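Local atomic coordinates of Pre-mRNA-splicing factor SAD1 (Saccharomyces cerevisiae, PDB entry 4MSX), a protein that promotes the assembly of newly made U4 snRNA into the U4/U6 snRNP and is required for pre-mRNA splicing, with the fold of a catalytically inactive deubiquitinase. Residues Asp326-Ser331 against Pro343-Thr348; Glu72-Asp77 against Asn149-Ala154; Ser251-Arg256 against Arg267-Trp272. All blocks are in the same frame, centred on the assembly; numbering follows the deposited sequence.

Contact 1 (Asp326-Ser331 against Pro343-Thr348); sequences DLPEFS and PQINIT
Phe330 carries its ring anti to the backbone N (chi1 178°), which swings one ring edge against Pro343; Ile345, with CG1 likewise anti to N (chi1 -166°) and CD1 continuing the extended chain, reaches across to Pro328. The first pair is the tighter. Pro343 CG sits near the plane of the phenyl ring, 3.5 Å from Phe330 CD1 and about as close to CE1, so the proline meets the edge of the aromatic and the two side chains stand roughly at right angles. In the second pair the meeting is tip to tip: the methyl Ile345 CD1 lies 4.0 Å from Pro328 CD and equally far from CG of that ring. No hydrogen bond joins 326-331 to 343-348, and the contact is a thin apolar seam at the surface of the USP-type domain. Just past it, Asn346 N-caps the helix that follows, its OD1 taking Thr348 N at 2.9 Å. Strand 344-346 pairs in parallel with strand 397-399 through the backbones of Pro343 and Ile345, Asn394 ND2 ties down Pro328 O, and Ile345 also leans on Leu350 of helix 347-350.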
loop_
_atom_site.group_PDB
_atom_site.type_symbol
_atom_site.label_atom_id
_atom_site.label_comp_id
_atom_site.label_asym_id
_atom_site.label_seq_id
_atom_site.Cartn_x
_atom_site.Cartn_y
_atom_site.Cartn_z
ATOM N N ASP A 326 6.533 -21.482 9.993
ATOM C CA ASP A 326 6.112 -21.756 11.367
ATOM C C ASP A 326 7.270 -21.539 12.344
ATOM O O ASP A 326 8.360 -21.917 12.067
ATOM C CB ASP A 326 5.610 -23.194 11.486
ATOM C CG ASP A 326 4.294 -23.426 10.731
ATOM O OD1 ASP A 326 3.338 -22.604 10.870
ATOM O OD2 ASP A 326 4.238 -24.419 9.967
ATOM N N LEU A 327 6.994 -20.978 13.512
ATOM C CA LEU A 327 8.034 -20.675 14.453
ATOM C C LEU A 327 8.091 -21.788 15.511
ATOM O O LEU A 327 7.103 -22.463 15.777
ATOM C CB LEU A 327 7.735 -19.360 15.156
ATOM C CG LEU A 327 7.691 -18.180 14.124
ATOM C CD1 LEU A 327 7.131 -16.937 14.819
ATOM C CD2 LEU A 327 9.053 -17.907 13.504
ATOM N N PRO A 328 9.239 -21.945 16.139
ATOM C CA PRO A 328 9.286 -23.001 17.159
ATOM C C PRO A 328 8.289 -22.730 18.307
ATOM O O PRO A 328 7.980 -21.560 18.619
ATOM C CB PRO A 328 10.754 -22.986 17.619
ATOM C CG PRO A 328 11.333 -21.705 17.155
ATOM C CD PRO A 328 10.510 -21.219 15.977
ATOM N N GLU A 329 7.781 -23.799 18.936
ATOM C CA GLU A 329 6.801 -23.661 20.023
ATOM C C GLU A 329 7.223 -22.613 21.062
ATOM O O GLU A 329 8.388 -22.497 21.407
ATOM C CB GLU A 329 6.550 -25.014 20.713
ATOM C CG GLU A 329 5.110 -25.132 21.187
ATOM C CD GLU A 329 4.826 -26.439 21.902
ATOM O OE1 GLU A 329 5.515 -27.446 21.617
ATOM O OE2 GLU A 329 3.911 -26.457 22.756
ATOM N N PHE A 330 6.273 -21.797 21.502
ATOM C CA PHE A 330 6.616 -20.648 22.338
ATOM C C PHE A 330 5.671 -20.606 23.518
ATOM O O PHE A 330 4.437 -20.708 23.354
ATOM C CB PHE A 330 6.482 -19.330 21.542
ATOM C CG PHE A 330 6.779 -18.072 22.357
ATOM C CD1 PHE A 330 8.093 -17.643 22.508
ATOM C CD2 PHE A 330 5.749 -17.336 22.967
ATOM C CE1 PHE A 330 8.383 -16.503 23.260
ATOM C CE2 PHE A 330 6.032 -16.168 23.715
ATOM C CZ PHE A 330 7.360 -15.769 23.860
ATOM N N SER A 331 6.227 -20.414 24.708
ATOM C CA SER A 331 5.379 -20.274 25.899
ATOM C C SER A 331 5.255 -18.803 26.299
ATOM O O SER A 331 6.243 -18.164 26.661
ATOM C CB SER A 331 5.924 -21.063 27.109
ATOM O OG SER A 331 5.144 -20.668 28.250
ATOM N N PRO A 343 13.623 -17.031 23.435
ATOM C CA PRO A 343 13.907 -17.913 22.306
ATOM C C PRO A 343 14.310 -17.123 21.059
ATOM O O PRO A 343 13.821 -16.003 20.832
ATOM C CB PRO A 343 12.585 -18.662 22.095
ATOM C CG PRO A 343 11.591 -18.020 22.943
ATOM C CD PRO A 343 12.271 -17.219 23.988
ATOM N N GLN A 344 15.217 -17.686 20.276
ATOM C CA GLN A 344 15.707 -17.034 19.056
ATOM C C GLN A 344 15.819 -18.094 17.993
ATOM O O GLN A 344 16.026 -19.288 18.299
ATOM C CB GLN A 344 17.098 -16.431 19.225
ATOM C CG GLN A 344 17.220 -15.347 20.237
ATOM C CD GLN A 344 18.680 -15.144 20.715
ATOM O OE1 GLN A 344 18.929 -15.071 21.917
ATOM N NE2 GLN A 344 19.623 -15.046 19.785
ATOM N N ILE A 345 15.713 -17.665 16.749
ATOM C CA ILE A 345 15.924 -18.570 15.635
ATOM C C ILE A 345 16.335 -17.790 14.405
ATOM O O ILE A 345 15.831 -16.680 14.170
ATOM C CB ILE A 345 14.662 -19.402 15.332
ATOM C CG1 ILE A 345 15.062 -20.552 14.399
ATOM C CG2 ILE A 345 13.526 -18.526 14.679
ATOM C CD1 ILE A 345 14.057 -21.621 14.269
ATOM N N ASN A 346 17.246 -18.327 13.598
ATOM C CA ASN A 346 17.658 -17.598 12.404
ATOM C C ASN A 346 16.696 -17.931 11.275
ATOM O O ASN A 346 16.195 -19.071 11.174
ATOM C CB ASN A 346 19.073 -17.983 11.957
ATOM C CG ASN A 346 19.673 -16.944 10.978
ATOM O OD1 ASN A 346 19.421 -16.981 9.763
ATOM N ND2 ASN A 346 20.444 -15.993 11.519
ATOM N N ILE A 347 16.439 -16.957 10.414
ATOM C CA ILE A 347 15.589 -17.214 9.262
ATOM C C ILE A 347 16.101 -18.379 8.414
ATOM O O ILE A 347 15.310 -19.096 7.842
ATOM C CB ILE A 347 15.403 -15.916 8.376
ATOM C CG1 ILE A 347 14.251 -16.123 7.358
ATOM C CG2 ILE A 347 16.700 -15.528 7.665
ATOM C CD1 ILE A 347 13.733 -14.782 6.768
ATOM N N THR A 348 17.421 -18.607 8.336
ATOM C CA THR A 348 17.915 -19.682 7.442
ATOM C C THR A 348 17.470 -21.027 8.018
ATOM O O THR A 348 17.233 -21.990 7.290
ATOM C CB THR A 348 19.461 -19.681 7.337
ATOM O OG1 THR A 348 19.996 -19.705 8.665
ATOM C CG2 THR A 348 19.940 -18.458 6.619
#

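Contact 2 (Glu72-Asp77 against Asn149-Ala154); sequences EKLDFD and NSIKFA
Phe76 and Leu74 press against one side of helix 146-155 at Ile151 and Ala154, joining a loop to a helix within the predicted degenerate UBP-type zinc finger. Followed outward, Phe76 begins with CB beside the helix backbone, 4.1 Å from Ala154 O. Its CG lies anti to the carbonyl carbon (chi1 -66°), which lays the CD2 side of the ring along the helix. CD2 meets the methyl Ala154 CB at 3.8 Å, and the carbonyl carbon of that residue is as near. One atom further, CE2 still touches Ala154 CB and comes 3.9 Å from Ile151 O. At the tip, CZ reaches the branch methyl Ile151 CG2 at 3.9 Å. The ring thus runs along one turn of helix, from Ala154 back to Ile151.

Leu74 takes up the other branch of Ile151: its CD1 packs 3.9 Å from Ile151 CG1 and nearly as close to Ile151 CD1, the two side chains crossing at about a right angle. Both branches of Ile151 are thus covered, while Val69 also packs on it. With Phe76 replaced by an alanine, Ile151 CG2 and the Ala154 methyl lose their aromatic partner, and a gap would probably open between loop and helix. The side chain of Leu74 lies about 8 Å from the zinc ion held by Cys94, Cys97, His113 and His119, so this packing lies near the metal site. Flanking Phe76, salt bridges from Asp75 to Lys241 and from Asp77 to Lys233 tie the zinc-finger loop to helix 222-234 and the loop after it, in the USP-type domain. The side chain of Asp75 closes an Asx turn, its OD1 accepting from Asp77 N at 2.7 Å with an N-H...O angle of 154°.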
loop_
_atom_site.group_PDB
_atom_site.type_symbol
_atom_site.label_atom_id
_atom_site.label_comp_id
_atom_site.label_asym_id
_atom_site.label_seq_id
_atom_site.Cartn_x
_atom_site.Cartn_y
_atom_site.Cartn_z
ATOM N N GLU A 72 -3.705 24.802 -0.584
ATOM C CA GLU A 72 -3.570 24.204 0.731
ATOM C C GLU A 72 -4.906 23.644 1.231
ATOM O O GLU A 72 -4.903 22.849 2.157
ATOM C CB GLU A 72 -3.030 25.219 1.752
ATOM C CG GLU A 72 -1.584 25.720 1.479
ATOM C CD GLU A 72 -1.442 26.737 0.296
ATOM O OE1 GLU A 72 -2.465 27.250 -0.254
ATOM O OE2 GLU A 72 -0.273 27.017 -0.086
ATOM N N LYS A 73 -6.043 24.041 0.642
ATOM C CA LYS A 73 -7.320 23.555 1.146
ATOM C C LYS A 73 -7.759 22.338 0.347
ATOM O O LYS A 73 -8.799 21.772 0.614
ATOM C CB LYS A 73 -8.379 24.679 1.064
ATOM C CG LYS A 73 -8.147 25.686 2.202
ATOM C CD LYS A 73 -9.278 26.688 2.317
ATOM C CE LYS A 73 -8.905 27.816 3.267
ATOM N NZ LYS A 73 -8.282 27.296 4.521
ATOM N N LEU A 74 -6.985 21.947 -0.664
ATOM C CA LEU A 74 -7.477 20.928 -1.601
ATOM C C LEU A 74 -6.985 19.524 -1.183
ATOM O O LEU A 74 -5.771 19.255 -1.194
ATOM C CB LEU A 74 -6.977 21.222 -3.013
ATOM C CG LEU A 74 -7.338 22.661 -3.437
ATOM C CD1 LEU A 74 -6.862 22.857 -4.863
ATOM C CD2 LEU A 74 -8.892 22.842 -3.292
ATOM N N ASP A 75 -7.916 18.631 -0.889
ATOM C CA ASP A 75 -7.555 17.211 -0.546
ATOM C C ASP A 75 -8.410 16.321 -1.426
ATOM O O ASP A 75 -9.645 16.423 -1.426
ATOM C CB ASP A 75 -7.848 16.916 0.933
ATOM C CG ASP A 75 -7.360 15.514 1.368
ATOM O OD1 ASP A 75 -7.568 14.532 0.619
ATOM O OD2 ASP A 75 -6.736 15.402 2.453
ATOM N N PHE A 76 -7.772 15.523 -2.270
ATOM C CA PHE A 76 -8.518 14.667 -3.186
ATOM C C PHE A 76 -8.590 13.181 -2.721
ATOM O O PHE A 76 -8.992 12.297 -3.462
ATOM C CB PHE A 76 -7.859 14.770 -4.548
ATOM C CG PHE A 76 -7.995 16.159 -5.143
ATOM C CD1 PHE A 76 -9.256 16.625 -5.510
ATOM C CD2 PHE A 76 -6.889 16.986 -5.279
ATOM C CE1 PHE A 76 -9.407 17.928 -6.069
ATOM C CE2 PHE A 76 -7.006 18.286 -5.814
ATOM C CZ PHE A 76 -8.268 18.752 -6.225
ATOM N N ASP A 77 -8.217 12.946 -1.486
ATOM C CA ASP A 77 -8.324 11.606 -0.937
ATOM C C ASP A 77 -9.708 11.332 -0.309
ATOM O O ASP A 77 -9.973 10.227 0.146
ATOM C CB ASP A 77 -7.251 11.416 0.145
ATOM C CG ASP A 77 -5.859 11.479 -0.409
ATOM O OD1 ASP A 77 -5.730 11.453 -1.643
ATOM O OD2 ASP A 77 -4.902 11.604 0.379
ATOM N N ASN A 149 -2.306 22.775 -13.854
ATOM C CA ASN A 149 -1.588 21.515 -14.023
ATOM C C ASN A 149 -1.360 20.893 -12.645
ATOM O O ASN A 149 -1.534 19.705 -12.459
ATOM C CB ASN A 149 -0.200 21.733 -14.673
ATOM C CG ASN A 149 -0.284 22.113 -16.156
ATOM O OD1 ASN A 149 -1.227 21.731 -16.867
ATOM N ND2 ASN A 149 0.715 22.872 -16.628
ATOM N N SER A 150 -0.877 21.709 -11.724
ATOM C CA SER A 150 -0.561 21.295 -10.366
ATOM C C SER A 150 -1.792 20.662 -9.709
ATOM O O SER A 150 -1.705 19.611 -9.082
ATOM C CB SER A 150 -0.168 22.548 -9.594
ATOM O OG SER A 150 0.099 22.316 -8.236
ATOM N N ILE A 151 -2.961 21.298 -9.859
ATOM C CA ILE A 151 -4.170 20.782 -9.205
ATOM C C ILE A 151 -4.674 19.526 -9.846
ATOM O O ILE A 151 -5.044 18.564 -9.162
ATOM C CB ILE A 151 -5.324 21.877 -9.192
ATOM C CG1 ILE A 151 -4.930 22.963 -8.207
ATOM C CG2 ILE A 151 -6.658 21.246 -8.800
ATOM C CD1 ILE A 151 -5.779 24.281 -8.423
ATOM N N LYS A 152 -4.603 19.471 -11.169
ATOM C CA LYS A 152 -5.065 18.285 -11.864
ATOM C C LYS A 152 -4.106 17.104 -11.488
ATOM O O LYS A 152 -4.531 15.943 -11.370
ATOM C CB LYS A 152 -4.993 18.496 -13.370
ATOM C CG LYS A 152 -5.649 17.398 -14.186
ATOM C CD LYS A 152 -5.641 17.795 -15.657
ATOM C CE LYS A 152 -6.192 16.713 -16.555
ATOM N NZ LYS A 152 -6.241 17.172 -17.988
ATOM N N PHE A 153 -2.836 17.419 -11.292
ATOM C CA PHE A 153 -1.865 16.364 -10.934
ATOM C C PHE A 153 -2.140 15.833 -9.490
ATOM O O PHE A 153 -1.967 14.633 -9.209
ATOM C CB PHE A 153 -0.484 16.918 -10.993
ATOM C CG PHE A 153 0.601 15.859 -10.921
ATOM C CD1 PHE A 153 0.978 15.312 -9.699
ATOM C CD2 PHE A 153 1.247 15.443 -12.082
ATOM C CE1 PHE A 153 2.009 14.356 -9.626
ATOM C CE2 PHE A 153 2.298 14.470 -12.014
ATOM C CZ PHE A 153 2.668 13.956 -10.791
ATOM N N ALA A 154 -2.559 16.722 -8.581
ATOM C CA ALA A 154 -2.910 16.319 -7.219
ATOM C C ALA A 154 -4.099 15.361 -7.214
ATOM O O ALA A 154 -4.189 14.462 -6.343
ATOM C CB ALA A 154 -3.238 17.575 -6.329
#

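Contact 3 (Ser251-Arg256 against Arg267-Trp272); sequences SYLKVR and RLFLLW
Phe269 offers the edge of its ring to Leu253, and the indole of Trp272 receives the same leucine obliquely. At the phenyl edge, Leu253 CD1 lies in the ring plane, 3.7 Å from Phe269 CE1 and equally near CZ, so the methyl points at the rim between these two carbons. On the tryptophan the six-membered part of the indole does the touching: CZ3 is 4.0 Å from Leu253 CD1, and CH2 is 4.0 Å from Leu253 CD2. CD1 therefore bridges the two aromatics, whereas CD2 serves the indole alone. Both rings leave their helix with CG anti to the backbone N (chi1 -178° for Phe269), and, being three residues apart, they project from neighbouring turns toward the same leucine. In Leu253 the CD1 branch continues the chain anti to CA (chi2 -179°), which carries that methyl to the two rings.

One leucine thus carries all of this side of the contact. The helix backbones stay well apart, the nearest CA atoms being those of Leu253 and Trp272 at 10.5 Å, and the long aromatic side chains span the distance. The join is wholly apolar, with no hydrogen bond between the two segments.

Around the contact, the linking loop contributes Leu259, which touches both Phe269 and Trp272. Helix 222-234 supplies Phe223 against Leu253, and helix 189-203 packs Ala195 and Val198 against Phe269, so helices 247-256 and 266-280 are part of the helical subdomain, probably the counterpart of the thumb of USP-family enzymes.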
loop_
_atom_site.group_PDB
_atom_site.type_symbol
_atom_site.label_atom_id
_atom_site.label_comp_id
_atom_site.label_asym_id
_atom_site.label_seq_id
_atom_site.Cartn_x
_atom_site.Cartn_y
_atom_site.Cartn_z
ATOM N N SER A 251 -12.825 1.809 2.969
ATOM C CA SER A 251 -14.243 1.745 3.304
ATOM C C SER A 251 -15.027 1.320 2.065
ATOM O O SER A 251 -15.956 0.514 2.157
ATOM C CB SER A 251 -14.728 3.077 3.908
ATOM O OG SER A 251 -16.119 3.033 3.954
ATOM N N TYR A 252 -14.609 1.762 0.874
ATOM C CA TYR A 252 -15.232 1.292 -0.348
ATOM C C TYR A 252 -15.099 -0.235 -0.500
ATOM O O TYR A 252 -16.022 -0.956 -0.972
ATOM C CB TYR A 252 -14.594 2.028 -1.605
ATOM C CG TYR A 252 -14.825 1.308 -2.903
ATOM C CD1 TYR A 252 -16.013 1.483 -3.597
ATOM C CD2 TYR A 252 -13.877 0.458 -3.451
ATOM C CE1 TYR A 252 -16.277 0.801 -4.768
ATOM C CE2 TYR A 252 -14.130 -0.239 -4.643
ATOM C CZ TYR A 252 -15.349 -0.055 -5.283
ATOM O OH TYR A 252 -15.674 -0.717 -6.434
ATOM N N LEU A 253 -13.911 -0.763 -0.208
ATOM C CA LEU A 253 -13.764 -2.205 -0.309
ATOM C C LEU A 253 -14.806 -2.973 0.577
ATOM O O LEU A 253 -15.274 -4.017 0.203
ATOM C CB LEU A 253 -12.350 -2.610 0.160
ATOM C CG LEU A 253 -11.227 -1.986 -0.693
ATOM C CD1 LEU A 253 -9.863 -2.538 -0.092
ATOM C CD2 LEU A 253 -11.343 -2.395 -2.187
ATOM N N LYS A 254 -15.081 -2.446 1.744
ATOM C CA LYS A 254 -15.985 -3.151 2.694
ATOM C C LYS A 254 -17.444 -2.962 2.183
ATOM O O LYS A 254 -18.263 -3.903 2.143
ATOM C CB LYS A 254 -15.860 -2.560 4.096
ATOM C CG LYS A 254 -14.418 -2.622 4.740
ATOM C CD LYS A 254 -14.450 -2.628 6.294
ATOM C CE LYS A 254 -13.451 -1.646 6.944
ATOM N NZ LYS A 254 -13.922 -0.187 7.024
ATOM N N VAL A 255 -17.753 -1.740 1.762
ATOM C CA VAL A 255 -19.164 -1.409 1.373
ATOM C C VAL A 255 -19.539 -2.005 0.017
ATOM O O VAL A 255 -20.630 -2.548 -0.168
ATOM C CB VAL A 255 -19.349 0.127 1.396
ATOM C CG1 VAL A 255 -20.705 0.579 0.741
ATOM C CG2 VAL A 255 -19.259 0.616 2.815
ATOM N N ARG A 256 -18.630 -1.988 -0.950
ATOM C CA ARG A 256 -19.020 -2.409 -2.273
ATOM C C ARG A 256 -18.270 -3.629 -2.805
ATOM O O ARG A 256 -18.717 -4.245 -3.768
ATOM C CB ARG A 256 -18.974 -1.177 -3.224
ATOM C CG ARG A 256 -20.260 -0.314 -3.079
ATOM C CD ARG A 256 -20.452 0.762 -4.148
ATOM N NE ARG A 256 -19.830 2.033 -3.761
ATOM C CZ ARG A 256 -19.324 2.921 -4.613
ATOM N NH1 ARG A 256 -19.362 2.697 -5.926
ATOM N NH2 ARG A 256 -18.771 4.043 -4.153
ATOM N N ARG A 267 -1.398 -9.817 6.438
ATOM C CA ARG A 267 -1.349 -10.994 5.623
ATOM C C ARG A 267 -2.727 -11.295 4.986
ATOM O O ARG A 267 -2.837 -11.550 3.778
ATOM C CB ARG A 267 -0.931 -12.201 6.466
ATOM C CG ARG A 267 -1.000 -13.477 5.636
ATOM C CD ARG A 267 -0.581 -14.736 6.467
ATOM N NE ARG A 267 -1.095 -15.893 5.776
ATOM C CZ ARG A 267 -2.329 -16.369 5.939
ATOM N NH1 ARG A 267 -3.126 -15.865 6.878
ATOM N NH2 ARG A 267 -2.708 -17.402 5.201
ATOM N N LEU A 268 -3.778 -11.296 5.820
ATOM C CA LEU A 268 -5.113 -11.589 5.314
ATOM C C LEU A 268 -5.509 -10.531 4.260
ATOM O O LEU A 268 -6.129 -10.834 3.263
ATOM C CB LEU A 268 -6.136 -11.515 6.467
ATOM C CG LEU A 268 -5.961 -12.711 7.436
ATOM C CD1 LEU A 268 -6.864 -12.545 8.716
ATOM C CD2 LEU A 268 -6.293 -14.003 6.685
ATOM N N PHE A 269 -5.156 -9.289 4.516
ATOM C CA PHE A 269 -5.540 -8.235 3.576
ATOM C C PHE A 269 -4.704 -8.313 2.289
ATOM O O PHE A 269 -5.236 -8.131 1.204
ATOM C CB PHE A 269 -5.427 -6.862 4.214
ATOM C CG PHE A 269 -5.871 -5.727 3.291
ATOM C CD1 PHE A 269 -7.174 -5.702 2.772
ATOM C CD2 PHE A 269 -4.976 -4.717 2.917
ATOM C CE1 PHE A 269 -7.587 -4.671 1.906
ATOM C CE2 PHE A 269 -5.390 -3.656 2.047
ATOM C CZ PHE A 269 -6.691 -3.641 1.567
ATOM N N LEU A 270 -3.406 -8.614 2.407
ATOM C CA LEU A 270 -2.562 -8.793 1.198
ATOM C C LEU A 270 -3.131 -9.905 0.324
ATOM O O LEU A 270 -3.254 -9.750 -0.886
ATOM C CB LEU A 270 -1.121 -9.152 1.615
ATOM C CG LEU A 270 -0.222 -9.338 0.363
ATOM C CD1 LEU A 270 1.208 -8.869 0.668
ATOM C CD2 LEU A 270 -0.249 -10.783 -0.069
ATOM N N LEU A 271 -3.506 -11.038 0.928
ATOM C CA LEU A 271 -4.008 -12.183 0.159
ATOM C C LEU A 271 -5.343 -11.773 -0.478
ATOM O O LEU A 271 -5.634 -12.099 -1.632
ATOM C CB LEU A 271 -4.310 -13.392 1.071
ATOM C CG LEU A 271 -3.002 -14.045 1.636
ATOM C CD1 LEU A 271 -3.275 -15.190 2.589
ATOM C CD2 LEU A 271 -2.124 -14.566 0.494
ATOM N N TRP A 272 -6.205 -11.131 0.304
ATOM C CA TRP A 272 -7.488 -10.675 -0.273
ATOM C C TRP A 272 -7.228 -9.738 -1.494
ATOM O O TRP A 272 -7.904 -9.824 -2.547
ATOM C CB TRP A 272 -8.310 -9.899 0.799
ATOM C CG TRP A 272 -9.706 -9.559 0.353
ATOM C CD1 TRP A 272 -10.871 -10.285 0.599
ATOM C CD2 TRP A 272 -10.112 -8.369 -0.352
ATOM N NE1 TRP A 272 -11.971 -9.606 0.049
ATOM C CE2 TRP A 272 -11.528 -8.441 -0.527
ATOM C CE3 TRP A 272 -9.418 -7.258 -0.860
ATOM C CZ2 TRP A 272 -12.244 -7.466 -1.224
ATOM C CZ3 TRP A 272 -10.166 -6.254 -1.553
ATOM C CH2 TRP A 272 -11.554 -6.387 -1.702
#

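Along the chain the order is contact 2, contact 3, contact 1, each closing before the next opens. Contact 2 belongs to the predicted zinc-finger region, while contacts 3 and 1 both fall in the USP-type domain. Contact 3 lies between the others: its centre is 26 Å from that of contact 2 and 30 Å from that of contact 1, whereas contacts 1 and 2 are 48 Å apart, centre to centre, on opposite sides of the chain's centre. None touches another. The three thus run from the zinc finger through the helical part of the USP-type domain to its far edge beside strand 397-399, so the chain is elongated, with its zinc-binding module at one end.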